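Local coordinates for protein split-Soret cytochrome c (Desulfovibrio desulfuricans, PDB 1H21) that binds two heme c groups and probably one [2Fe-2S] cluster per subunit, forms a homodimer that shares its hemes, and may serve electron transfer in sulfate reduction, at residues K120-N125 against S168-R173; D136-A141 against S152-E157; A204-C209 against I226-P231. All coordinates share one frame; numbering follows the deposited sequence.

Interaction 1: residues K120-N125 against S168-R173; sequences KLPIFN and SERCGR. Unlike the reference sequence in segment 168-173: C171 (reference Ala).
R173 carries most of this contact, its long side chain lying along the loop at 120-125. Its CB meets P122 CB at 3.8 Å, and its CD passes 3.5 Å from F124 O, so the aliphatic half of the arginine packs against the loop. The F124 ring adds its CD2, 4.3 Å from R173 CB, and also meets the ring of Y34 on helix 26-38. No direct hydrogen bond joins the two segments; a water in the guanidinium plane does the work instead, donating a hydrogen bond to F124 O and accepting one from R173 NH1, at 2.7 Å from each. N125 runs beside the arginine, its amide turned 36° from the guanidinium, but N125 OD1 stays 3.9 Å from R173 NH1 and bonds to G127 N. P122 suits the contact as a rigid, apolar residue; the peptide before it is cis, which bends the chain where its ring faces the helix. R170, one turn from R173, only brushes the proline, P122 CD lying 4.4 Å from R170 CG.

In fold terms this is a long irregular connection, after helix 102-118, laid against a helix that also carries C171, inferred to bind the [2Fe-2S] cluster and an alanine in the reference sequence.

Further out, E169 one turn earlier fixes the arginine. R173 NE bonds to E169 OE2 at 2.9 Å and 156°, within the guanidinium plane and on the anti lone pair; NH2 adds only a weak bond. The chain, extended from CG to NE with CG anti to the carbonyl carbon (chi1 -58°), brings NE there. E169 is itself held by Y34 OH and V133 N. One turn beyond R173, the carboxylate of D177 accepts hydrogen bonds from the backbone N-H groups of I123 and F124.

Interaction 2: residues D136-A141 against S152-E157; sequences DLPMSA and SKWCYE. With HEC (heme c), chain H.
The indole of W154 meets the loop with its edge. P138 O, S140 OG and L137 CD2 gather near the ring plane, while R170 makes a cation-pi contact with the ring from helix 165-192. W154 NE1 gives a nearly straight hydrogen bond to P138 O, 3.1 Å long with an angle of 176° at the proton. The acceptor lies in the indole plane, but the N-H arrives 51° above the carbonyl plane and so misses the oxygen's lone-pair directions. With its CG anti to the backbone N, the tryptophan reaches out from helix 147-158 to this carbonyl. S140 OG sits 3.2 Å from W154 CD1, against the rim beside the N-H. On the benzo side the proline ring crosses at about a right angle, P138 CD lying 4.1 Å from W154 CZ2, and L137 adds a looser apolar touch.

The other flat group, Y156, serves the dimer: one face takes the propionate carbon CBA of heme c, 3.5 Å from Y156 CG, and W222 of the second subunit meets the ring edge-to-face. K153, just before W154, runs its extended alkyl chain past the second propionate, CG being 3.4 Å from heme O1D. The axial heme ligand H148 lies earlier on the same helix, its carbonyl bonded to S152 OG.

Chemically, a single directional N-H bond fixes the indole to the loop, whereas alkyl and aromatic packing receives the heme; no salt bridge forms, K153 NZ being 4.7 Å from heme O1D, but the lysine's charge could still ease that of the propionate.

Interaction 3: residues A204-C209 against I226-P231; sequences ASVSSC and IMDCTP. With HEC (heme c), chain F.
V206 and I226 form the apolar centre, V206 CG1 meeting I226 CG2 at 3.9 Å. The valine's other branch, CG2, rests over the backbone of the loop, 3.6 Å from M227 O, and touches C229 SG more loosely. A branched side chain fits here because one methyl meets the isoleucine side chain, the other the loop's backbone carbonyls. Sulfur continues the apolar layer: C209 SG and C229 SG approach to 4.3 Å, each already spent on its own thioether. C229 SG is joined to heme c CAB at 1.8 Å, and C209 to another heme; both are first cysteines of CXXCH heme-binding motifs.

The polar edge belongs to S205, whose small hydroxyl, placed between the backbone N and the carbonyl carbon (chi1 65°), turns to the loop. It accepts a hydrogen bond from C229 N, 3.2 Å from S205 OG at 144°, and donates to D228 OD1, though the modelled length is doubtfully short. D228 OD2 takes a weak bond from T230 OG1.

Around this, I226 packs on H106 and N110 of helix 102-118, whose E117 accepts a hydrogen bond from D228 N, and F243 of the second subunit lies against S205 and T230.

Interactions 1 and 2 are neighbours, their centres about 10 Å apart, and they share the connection between helices 102-118 and 147-158. In chain order 120-125 and 136-141 come first, then 152-157, then 168-173, so the second contact closes within the span of the first. L121 O and S140 N, 3.0 Å apart, probably hydrogen bond, tying the two loop segments together. Interaction 3 follows later, on helix 204-213 and the loop after it, about 26 Å from interaction 1 and about 22 Å from interaction 2, centre to centre. Interaction 1 flanks the inferred cluster site, whereas interactions 2 and 3 each border hemes and the second subunit.

Interaction 1: residues K120-N125 against S168-R173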
loop_
_atom_site.group_PDB
_atom_site.type_symbol
_atom_site.label_atom_id
_atom_site.label_comp_id
_atom_site.label_asym_id
_atom_site.label_seq_id
_atom_site.Cartn_x
_atom_site.Cartn_y
_atom_site.Cartn_z
ATOM N N LYS A 120 -11.141 16.902 7.615
ATOM C CA LYS A 120 -11.092 16.590 9.041
ATOM C C LYS A 120 -11.984 15.382 9.179
ATOM O O LYS A 120 -13.160 15.439 8.826
ATOM C CB LYS A 120 -11.650 17.728 9.881
ATOM C CG LYS A 120 -10.864 19.006 9.799
ATOM C CD LYS A 120 -11.205 19.869 10.981
ATOM C CE LYS A 120 -10.476 21.178 10.897
ATOM N NZ LYS A 120 -10.433 21.844 12.232
ATOM N N LEU A 121 -11.400 14.280 9.633
ATOM C CA LEU A 121 -12.108 13.009 9.793
ATOM C C LEU A 121 -11.868 12.458 11.210
ATOM O O LEU A 121 -10.995 12.958 11.945
ATOM C CB LEU A 121 -11.590 12.007 8.743
ATOM C CG LEU A 121 -11.579 12.455 7.273
ATOM C CD1 LEU A 121 -10.583 11.635 6.480
ATOM C CD2 LEU A 121 -12.978 12.363 6.667
ATOM N N PRO A 122 -12.695 11.488 11.650
ATOM C CA PRO A 122 -13.812 10.877 10.926
ATOM C C PRO A 122 -15.053 11.773 10.911
ATOM O O PRO A 122 -15.167 12.735 11.673
ATOM C CB PRO A 122 -14.082 9.627 11.747
ATOM C CG PRO A 122 -13.843 10.121 13.135
ATOM C CD PRO A 122 -12.523 10.836 12.962
ATOM N N ILE A 123 -15.970 11.434 10.026
ATOM C CA ILE A 123 -17.227 12.139 9.872
ATOM C C ILE A 123 -18.327 11.130 10.237
ATOM O O ILE A 123 -19.261 11.448 10.978
ATOM C CB ILE A 123 -17.377 12.623 8.411
ATOM C CG1 ILE A 123 -16.381 13.756 8.147
ATOM C CG2 ILE A 123 -18.797 13.042 8.117
ATOM C CD1 ILE A 123 -16.328 14.237 6.680
ATOM N N PHE A 124 -18.161 9.893 9.771
ATOM C CA PHE A 124 -19.105 8.803 10.016
ATOM C C PHE A 124 -19.258 8.503 11.500
ATOM O O PHE A 124 -18.292 8.583 12.274
ATOM C CB PHE A 124 -18.646 7.528 9.276
ATOM C CG PHE A 124 -19.526 6.312 9.506
ATOM C CD1 PHE A 124 -20.598 6.040 8.669
ATOM C CD2 PHE A 124 -19.236 5.409 10.529
ATOM C CE1 PHE A 124 -21.369 4.878 8.846
ATOM C CE2 PHE A 124 -19.995 4.249 10.715
ATOM C CZ PHE A 124 -21.063 3.979 9.876
ATOM N N ASN A 125 -20.478 8.150 11.885
ATOM C CA ASN A 125 -20.805 7.805 13.270
ATOM C C ASN A 125 -21.783 6.620 13.180
ATOM O O ASN A 125 -22.834 6.726 12.541
ATOM C CB ASN A 125 -21.473 9.004 13.960
ATOM C CG ASN A 125 -21.483 8.874 15.471
ATOM O OD1 ASN A 125 -21.630 7.768 16.026
ATOM N ND2 ASN A 125 -21.296 10.003 16.153
ATOM N N SER A 168 -9.028 2.332 17.576
ATOM C CA SER A 168 -9.487 1.248 16.729
ATOM C C SER A 168 -10.924 1.592 16.291
ATOM O O SER A 168 -11.371 1.176 15.229
ATOM C CB SER A 168 -9.429 -0.090 17.456
ATOM O OG SER A 168 -10.462 -0.211 18.409
ATOM N N GLU A 169 -11.640 2.357 17.118
ATOM C CA GLU A 169 -12.990 2.793 16.774
ATOM C C GLU A 169 -12.796 3.825 15.668
ATOM O O GLU A 169 -13.471 3.791 14.645
ATOM C CB GLU A 169 -13.676 3.438 17.983
ATOM C CG GLU A 169 -15.081 3.996 17.710
ATOM C CD GLU A 169 -16.113 2.934 17.327
ATOM O OE1 GLU A 169 -16.129 1.846 17.930
ATOM O OE2 GLU A 169 -16.943 3.212 16.433
ATOM N N ARG A 170 -11.829 4.714 15.860
ATOM C CA ARG A 170 -11.512 5.749 14.881
ATOM C C ARG A 170 -11.178 5.157 13.514
ATOM O O ARG A 170 -11.731 5.596 12.504
ATOM C CB ARG A 170 -10.323 6.598 15.343
ATOM C CG ARG A 170 -9.841 7.616 14.306
ATOM C CD ARG A 170 -8.370 7.903 14.500
ATOM N NE ARG A 170 -7.802 8.842 13.533
ATOM C CZ ARG A 170 -6.892 8.502 12.621
ATOM N NH1 ARG A 170 -6.456 7.242 12.540
ATOM N NH2 ARG A 170 -6.379 9.430 11.819
ATOM N N CYS A 171 -10.268 4.183 13.470
ATOM C CA CYS A 171 -9.899 3.603 12.184
ATOM C C CYS A 171 -11.090 2.914 11.534
ATOM O O CYS A 171 -11.263 2.989 10.313
ATOM C CB CYS A 171 -8.629 2.722 12.268
ATOM S SG CYS A 171 -7.026 3.702 12.327
ATOM N N GLY A 172 -11.991 2.401 12.366
ATOM C CA GLY A 172 -13.187 1.737 11.866
ATOM C C GLY A 172 -14.106 2.721 11.165
ATOM O O GLY A 172 -14.690 2.405 10.123
ATOM N N ARG A 173 -14.227 3.924 11.723
ATOM C CA ARG A 173 -15.071 4.956 11.140
ATOM C C ARG A 173 -14.419 5.532 9.899
ATOM O O ARG A 173 -15.106 5.830 8.921
ATOM C CB ARG A 173 -15.355 6.058 12.162
ATOM C CG ARG A 173 -16.035 5.523 13.433
ATOM C CD ARG A 173 -16.339 6.605 14.478
ATOM N NE ARG A 173 -16.805 6.010 15.740
ATOM C CZ ARG A 173 -17.490 6.653 16.687
ATOM N NH1 ARG A 173 -17.807 7.938 16.534
ATOM N NH2 ARG A 173 -17.835 6.008 17.803
HETATM O O HOH W 1 -17.481 9.736 14.573
#

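Interaction 2: residues D136-A141 against S152-E157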
loop_
_atom_site.group_PDB
_atom_site.type_symbol
_atom_site.label_atom_id
_atom_site.label_comp_id
_atom_site.label_asym_id
_atom_site.label_seq_id
_atom_site.Cartn_x
_atom_site.Cartn_y
_atom_site.Cartn_z
ATOM N N ASP A 136 -18.429 10.034 20.690
ATOM C CA ASP A 136 -17.869 11.101 19.875
ATOM C C ASP A 136 -16.376 10.941 19.823
ATOM O O ASP A 136 -15.775 10.462 20.787
ATOM C CB ASP A 136 -18.158 12.454 20.522
ATOM C CG ASP A 136 -19.350 13.148 19.908
ATOM O OD1 ASP A 136 -20.489 12.712 20.179
ATOM O OD2 ASP A 136 -19.148 14.120 19.145
ATOM N N LEU A 137 -15.775 11.343 18.708
ATOM C CA LEU A 137 -14.322 11.261 18.557
ATOM C C LEU A 137 -13.788 12.561 17.968
ATOM O O LEU A 137 -14.471 13.216 17.177
ATOM C CB LEU A 137 -13.910 10.062 17.690
ATOM C CG LEU A 137 -14.031 8.690 18.362
ATOM C CD1 LEU A 137 -13.910 7.559 17.347
ATOM C CD2 LEU A 137 -12.986 8.556 19.469
ATOM N N PRO A 138 -12.593 12.992 18.412
ATOM C CA PRO A 138 -11.970 14.227 17.922
ATOM C C PRO A 138 -11.660 14.024 16.454
ATOM O O PRO A 138 -11.315 12.920 16.041
ATOM C CB PRO A 138 -10.664 14.304 18.720
ATOM C CG PRO A 138 -10.914 13.452 19.922
ATOM C CD PRO A 138 -11.707 12.310 19.367
ATOM N N MET A 139 -11.778 15.080 15.670
ATOM C CA MET A 139 -11.510 14.990 14.242
ATOM C C MET A 139 -10.237 15.764 13.928
ATOM O O MET A 139 -9.917 16.741 14.616
ATOM C CB MET A 139 -12.674 15.598 13.449
ATOM C CG MET A 139 -14.022 14.934 13.657
ATOM S SD MET A 139 -15.354 15.958 13.002
ATOM C CE MET A 139 -14.487 17.239 12.113
ATOM N N SER A 140 -9.527 15.351 12.880
ATOM C CA SER A 140 -8.307 16.036 12.470
ATOM C C SER A 140 -7.954 15.700 11.034
ATOM O O SER A 140 -8.466 14.731 10.463
ATOM C CB SER A 140 -7.135 15.697 13.402
ATOM O OG SER A 140 -6.843 14.309 13.410
ATOM N N ALA A 141 -7.163 16.571 10.426
ATOM C CA ALA A 141 -6.710 16.369 9.064
ATOM C C ALA A 141 -5.315 15.784 9.216
ATOM O O ALA A 141 -4.484 16.329 9.942
ATOM C CB ALA A 141 -6.653 17.691 8.335
ATOM N N SER A 152 -0.446 8.102 14.346
ATOM C CA SER A 152 0.477 8.633 15.349
ATOM C C SER A 152 0.239 10.098 15.736
ATOM O O SER A 152 0.225 10.426 16.924
ATOM C CB SER A 152 1.925 8.408 14.905
ATOM O OG SER A 152 2.141 7.030 14.650
ATOM N N LYS A 153 0.023 10.964 14.744
ATOM C CA LYS A 153 -0.229 12.391 14.973
ATOM C C LYS A 153 -1.525 12.576 15.790
ATOM O O LYS A 153 -1.538 13.227 16.839
ATOM C CB LYS A 153 -0.338 13.096 13.625
ATOM C CG LYS A 153 -0.243 14.596 13.673
ATOM C CD LYS A 153 -0.428 15.151 12.292
ATOM C CE LYS A 153 -0.484 16.647 12.350
ATOM N NZ LYS A 153 -0.818 17.205 11.011
ATOM N N TRP A 154 -2.595 11.931 15.346
ATOM C CA TRP A 154 -3.879 12.011 16.036
ATOM C C TRP A 154 -3.793 11.550 17.508
ATOM O O TRP A 154 -4.310 12.226 18.399
ATOM C CB TRP A 154 -4.911 11.188 15.255
ATOM C CG TRP A 154 -6.305 11.161 15.824
ATOM C CD1 TRP A 154 -7.344 12.003 15.510
ATOM C CD2 TRP A 154 -6.843 10.185 16.730
ATOM N NE1 TRP A 154 -8.487 11.598 16.152
ATOM C CE2 TRP A 154 -8.212 10.487 16.905
ATOM C CE3 TRP A 154 -6.298 9.074 17.399
ATOM C CZ2 TRP A 154 -9.052 9.717 17.725
ATOM C CZ3 TRP A 154 -7.129 8.309 18.211
ATOM C CH2 TRP A 154 -8.495 8.635 18.368
ATOM N N CYS A 155 -3.165 10.400 17.761
ATOM C CA CYS A 155 -3.011 9.878 19.126
ATOM C C CYS A 155 -2.194 10.852 19.983
ATOM O O CYS A 155 -2.559 11.168 21.123
ATOM C CB CYS A 155 -2.338 8.493 19.119
ATOM S SG CYS A 155 -3.399 7.079 18.653
ATOM N N TYR A 156 -1.100 11.342 19.407
ATOM C CA TYR A 156 -0.212 12.301 20.059
ATOM C C TYR A 156 -0.970 13.546 20.460
ATOM O O TYR A 156 -0.957 13.941 21.630
ATOM C CB TYR A 156 0.910 12.718 19.107
ATOM C CG TYR A 156 1.805 13.807 19.654
ATOM C CD1 TYR A 156 2.491 13.628 20.867
ATOM C CD2 TYR A 156 2.000 15.002 18.956
ATOM C CE1 TYR A 156 3.358 14.610 21.378
ATOM C CE2 TYR A 156 2.869 15.995 19.451
ATOM C CZ TYR A 156 3.545 15.782 20.667
ATOM O OH TYR A 156 4.429 16.714 21.157
ATOM N N GLU A 157 -1.540 14.203 19.454
ATOM C CA GLU A 157 -2.310 15.418 19.629
ATOM C C GLU A 157 -3.478 15.277 20.609
ATOM O O GLU A 157 -3.756 16.201 21.371
ATOM C CB GLU A 157 -2.813 15.906 18.270
ATOM C CG GLU A 157 -1.694 16.453 17.390
ATOM C CD GLU A 157 -2.167 16.919 16.008
ATOM O OE1 GLU A 157 -3.300 16.561 15.587
ATOM O OE2 GLU A 157 -1.381 17.638 15.330
HETATM FE FE HEC H . 7.117 8.846 12.863
HETATM C CHA HEC H . 4.875 11.164 13.758
HETATM C CHB HEC H . 7.430 7.842 16.156
HETATM C CHC HEC H . 8.871 6.111 11.858
HETATM C CHD HEC H . 7.486 10.231 9.820
HETATM N NA HEC H . 6.346 9.464 14.572
HETATM C C1A HEC H . 5.297 10.334 14.735
HETATM C C2A HEC H . 4.788 10.359 16.094
HETATM C C3A HEC H . 5.631 9.514 16.824
HETATM C C4A HEC H . 6.597 8.963 15.858
HETATM C CMA HEC H . 5.545 9.128 18.302
HETATM C CAA HEC H . 3.610 11.193 16.632
HETATM C CBA HEC H . 4.010 12.559 17.192
HETATM C CGA HEC H . 4.089 13.676 16.160
HETATM O O1A HEC H . 5.111 14.391 16.103
HETATM O O2A HEC H . 3.101 13.871 15.432
HETATM N NB HEC H . 8.028 7.323 13.824
HETATM C C1B HEC H . 8.095 7.075 15.194
HETATM C C2B HEC H . 8.760 5.787 15.486
HETATM C C3B HEC H . 9.042 5.243 14.243
HETATM C C4B HEC H . 8.631 6.226 13.240
HETATM C CMB HEC H . 9.117 5.190 16.871
HETATM C CAB HEC H . 9.631 3.991 13.994
HETATM C CBB HEC H . 9.009 2.764 14.485
HETATM N NC HEC H . 7.892 8.277 11.130
HETATM C C1C HEC H . 8.540 7.073 10.876
HETATM C C2C HEC H . 8.896 6.996 9.469
HETATM C C3C HEC H . 8.490 8.176 8.832
HETATM C C4C HEC H . 7.916 8.949 9.918
HETATM C CMC HEC H . 9.696 5.826 8.851
HETATM C CAC HEC H . 8.776 8.585 7.502
HETATM C CBC HEC H . 8.287 7.936 6.258
HETATM N ND HEC H . 6.426 10.429 12.062
HETATM C C1D HEC H . 6.775 10.937 10.831
HETATM C C2D HEC H . 6.009 12.129 10.559
HETATM C C3D HEC H . 5.183 12.362 11.588
HETATM C C4D HEC H . 5.447 11.276 12.525
HETATM C CMD HEC H . 6.088 12.945 9.297
HETATM C CAD HEC H . 4.200 13.541 11.709
HETATM C CBD HEC H . 4.818 14.725 12.437
HETATM C CGD HEC H . 3.845 15.885 12.599
HETATM O O1D HEC H . 2.940 15.809 13.472
HETATM O O2D HEC H . 3.985 16.872 11.834
#

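Interaction 3: residues A204-C209 against I226-P231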
loop_
_atom_site.group_PDB
_atom_site.type_symbol
_atom_site.label_atom_id
_atom_site.label_comp_id
_atom_site.label_asym_id
_atom_site.label_seq_id
_atom_site.Cartn_x
_atom_site.Cartn_y
_atom_site.Cartn_z
ATOM N N ALA A 204 -0.228 22.295 -3.006
ATOM C CA ALA A 204 0.663 23.434 -3.162
ATOM C C ALA A 204 2.120 23.039 -3.203
ATOM O O ALA A 204 2.835 23.363 -4.150
ATOM C CB ALA A 204 0.436 24.423 -2.034
ATOM N N SER A 205 2.561 22.343 -2.161
ATOM C CA SER A 205 3.953 21.910 -2.070
ATOM C C SER A 205 4.342 21.013 -3.246
ATOM O O SER A 205 5.393 21.220 -3.862
ATOM C CB SER A 205 4.201 21.202 -0.739
ATOM O OG SER A 205 3.454 20.012 -0.677
ATOM N N VAL A 206 3.469 20.064 -3.592
ATOM C CA VAL A 206 3.732 19.153 -4.703
ATOM C C VAL A 206 4.001 19.919 -5.991
ATOM O O VAL A 206 4.969 19.635 -6.704
ATOM C CB VAL A 206 2.575 18.177 -4.914
ATOM C CG1 VAL A 206 2.921 17.200 -6.018
ATOM C CG2 VAL A 206 2.276 17.438 -3.628
ATOM N N SER A 207 3.163 20.910 -6.267
ATOM C CA SER A 207 3.334 21.712 -7.460
ATOM C C SER A 207 4.608 22.536 -7.450
ATOM O O SER A 207 5.360 22.491 -8.419
ATOM C CB SER A 207 2.132 22.623 -7.683
ATOM O OG SER A 207 0.941 21.861 -7.752
ATOM N N SER A 208 4.892 23.248 -6.359
ATOM C CA SER A 208 6.095 24.094 -6.319
ATOM C C SER A 208 7.410 23.329 -6.228
ATOM O O SER A 208 8.363 23.639 -6.933
ATOM C CB SER A 208 5.995 25.178 -5.226
ATOM O OG SER A 208 5.855 24.633 -3.931
ATOM N N CYS A 209 7.474 22.348 -5.340
ATOM C CA CYS A 209 8.683 21.544 -5.210
ATOM C C CYS A 209 8.829 20.773 -6.519
ATOM O O CYS A 209 9.936 20.663 -7.061
ATOM C CB CYS A 209 8.550 20.553 -4.052
ATOM S SG CYS A 209 8.180 21.281 -2.438
ATOM N N ILE A 226 3.512 11.760 -5.130
ATOM C CA ILE A 226 2.818 13.026 -5.040
ATOM C C ILE A 226 2.086 13.227 -3.726
ATOM O O ILE A 226 1.015 13.827 -3.675
ATOM C CB ILE A 226 1.920 13.274 -6.252
ATOM C CG1 ILE A 226 1.016 12.071 -6.497
ATOM C CG2 ILE A 226 2.790 13.598 -7.478
ATOM C CD1 ILE A 226 0.191 12.191 -7.772
ATOM N N MET A 227 2.667 12.680 -2.663
ATOM C CA MET A 227 2.120 12.860 -1.334
ATOM C C MET A 227 2.498 14.305 -0.994
ATOM O O MET A 227 3.488 14.828 -1.531
ATOM C CB MET A 227 2.826 11.948 -0.339
ATOM C CG MET A 227 2.333 10.544 -0.308
ATOM S SD MET A 227 3.208 9.664 0.937
ATOM C CE MET A 227 4.820 9.442 0.017
ATOM N N ASP A 228 1.720 14.960 -0.139
ATOM C CA ASP A 228 2.064 16.318 0.229
ATOM C C ASP A 228 3.423 16.288 0.917
ATOM O O ASP A 228 3.657 15.478 1.828
ATOM C CB ASP A 228 1.023 16.932 1.141
ATOM C CG ASP A 228 1.300 18.378 1.387
ATOM O OD1 ASP A 228 1.489 19.109 0.402
ATOM O OD2 ASP A 228 1.410 18.786 2.550
ATOM N N CYS A 229 4.327 17.148 0.466
ATOM C CA CYS A 229 5.684 17.182 0.994
ATOM C C CYS A 229 5.869 17.796 2.377
ATOM O O CYS A 229 6.845 17.496 3.060
ATOM C CB CYS A 229 6.571 17.911 0.011
ATOM S SG CYS A 229 6.093 17.607 -1.680
ATOM N N THR A 230 4.897 18.584 2.821
ATOM C CA THR A 230 4.967 19.299 4.082
ATOM C C THR A 230 5.357 18.551 5.373
ATOM O O THR A 230 6.284 18.962 6.093
ATOM C CB THR A 230 3.625 20.072 4.319
ATOM O OG1 THR A 230 3.382 20.957 3.213
ATOM C CG2 THR A 230 3.672 20.886 5.629
ATOM N N PRO A 231 4.696 17.422 5.663
ATOM C CA PRO A 231 5.018 16.690 6.900
ATOM C C PRO A 231 6.466 16.292 7.138
ATOM O O PRO A 231 6.999 16.426 8.249
ATOM C CB PRO A 231 4.126 15.452 6.806
ATOM C CG PRO A 231 2.961 15.933 5.964
ATOM C CD PRO A 231 3.645 16.734 4.893
HETATM FE FE HEC F . 10.721 13.267 0.094
HETATM C CHA HEC F . 13.862 11.963 -0.106
HETATM C CHB HEC F . 11.406 15.457 -2.339
HETATM C CHC HEC F . 7.517 13.966 -0.071
HETATM C CHD HEC F . 10.286 11.751 3.131
HETATM N NA HEC F . 12.254 13.572 -1.049
HETATM C C1A HEC F . 13.459 12.889 -1.078
HETATM C C2A HEC F . 14.319 13.382 -2.165
HETATM C C3A HEC F . 13.621 14.373 -2.743
HETATM C C4A HEC F . 12.377 14.507 -2.035
HETATM C CMA HEC F . 14.118 15.236 -3.900
HETATM C CAA HEC F . 15.770 13.009 -2.558
HETATM C CBA HEC F . 16.947 13.674 -1.814
HETATM C CGA HEC F . 17.276 13.024 -0.485
HETATM O O1A HEC F . 17.390 13.765 0.513
HETATM O O2A HEC F . 17.425 11.784 -0.446
HETATM N NB HEC F . 9.692 14.469 -0.980
HETATM C C1B HEC F . 10.135 15.420 -1.845
HETATM C C2B HEC F . 9.083 16.138 -2.442
HETATM C C3B HEC F . 7.903 15.606 -1.966
HETATM C C4B HEC F . 8.337 14.567 -1.016
HETATM C CMB HEC F . 9.336 17.219 -3.473
HETATM C CAB HEC F . 6.563 15.954 -2.258
HETATM C CBB HEC F . 5.845 15.521 -3.424
HETATM N NC HEC F . 9.194 12.899 1.229
HETATM C C1C HEC F . 7.903 13.254 1.011
HETATM C C2C HEC F . 7.072 12.836 2.104
HETATM C C3C HEC F . 7.885 12.214 3.022
HETATM C C4C HEC F . 9.179 12.265 2.475
HETATM C CMC HEC F . 5.551 13.043 2.227
HETATM C CAC HEC F . 7.573 11.628 4.239
HETATM C CBC HEC F . 6.726 10.443 4.332
HETATM N ND HEC F . 11.829 12.126 1.275
HETATM C C1D HEC F . 11.550 11.695 2.575
HETATM C C2D HEC F . 12.726 11.038 3.190
HETATM C C3D HEC F . 13.685 10.977 2.220
HETATM C C4D HEC F . 13.130 11.654 1.029
HETATM C CMD HEC F . 12.877 10.566 4.612
HETATM C CAD HEC F . 15.057 10.294 2.308
HETATM C CBD HEC F . 16.223 11.238 2.604
HETATM C CGD HEC F . 17.545 10.514 2.630
HETATM O O1D HEC F . 18.125 10.357 1.550
HETATM O O2D HEC F . 17.986 10.048 3.704
#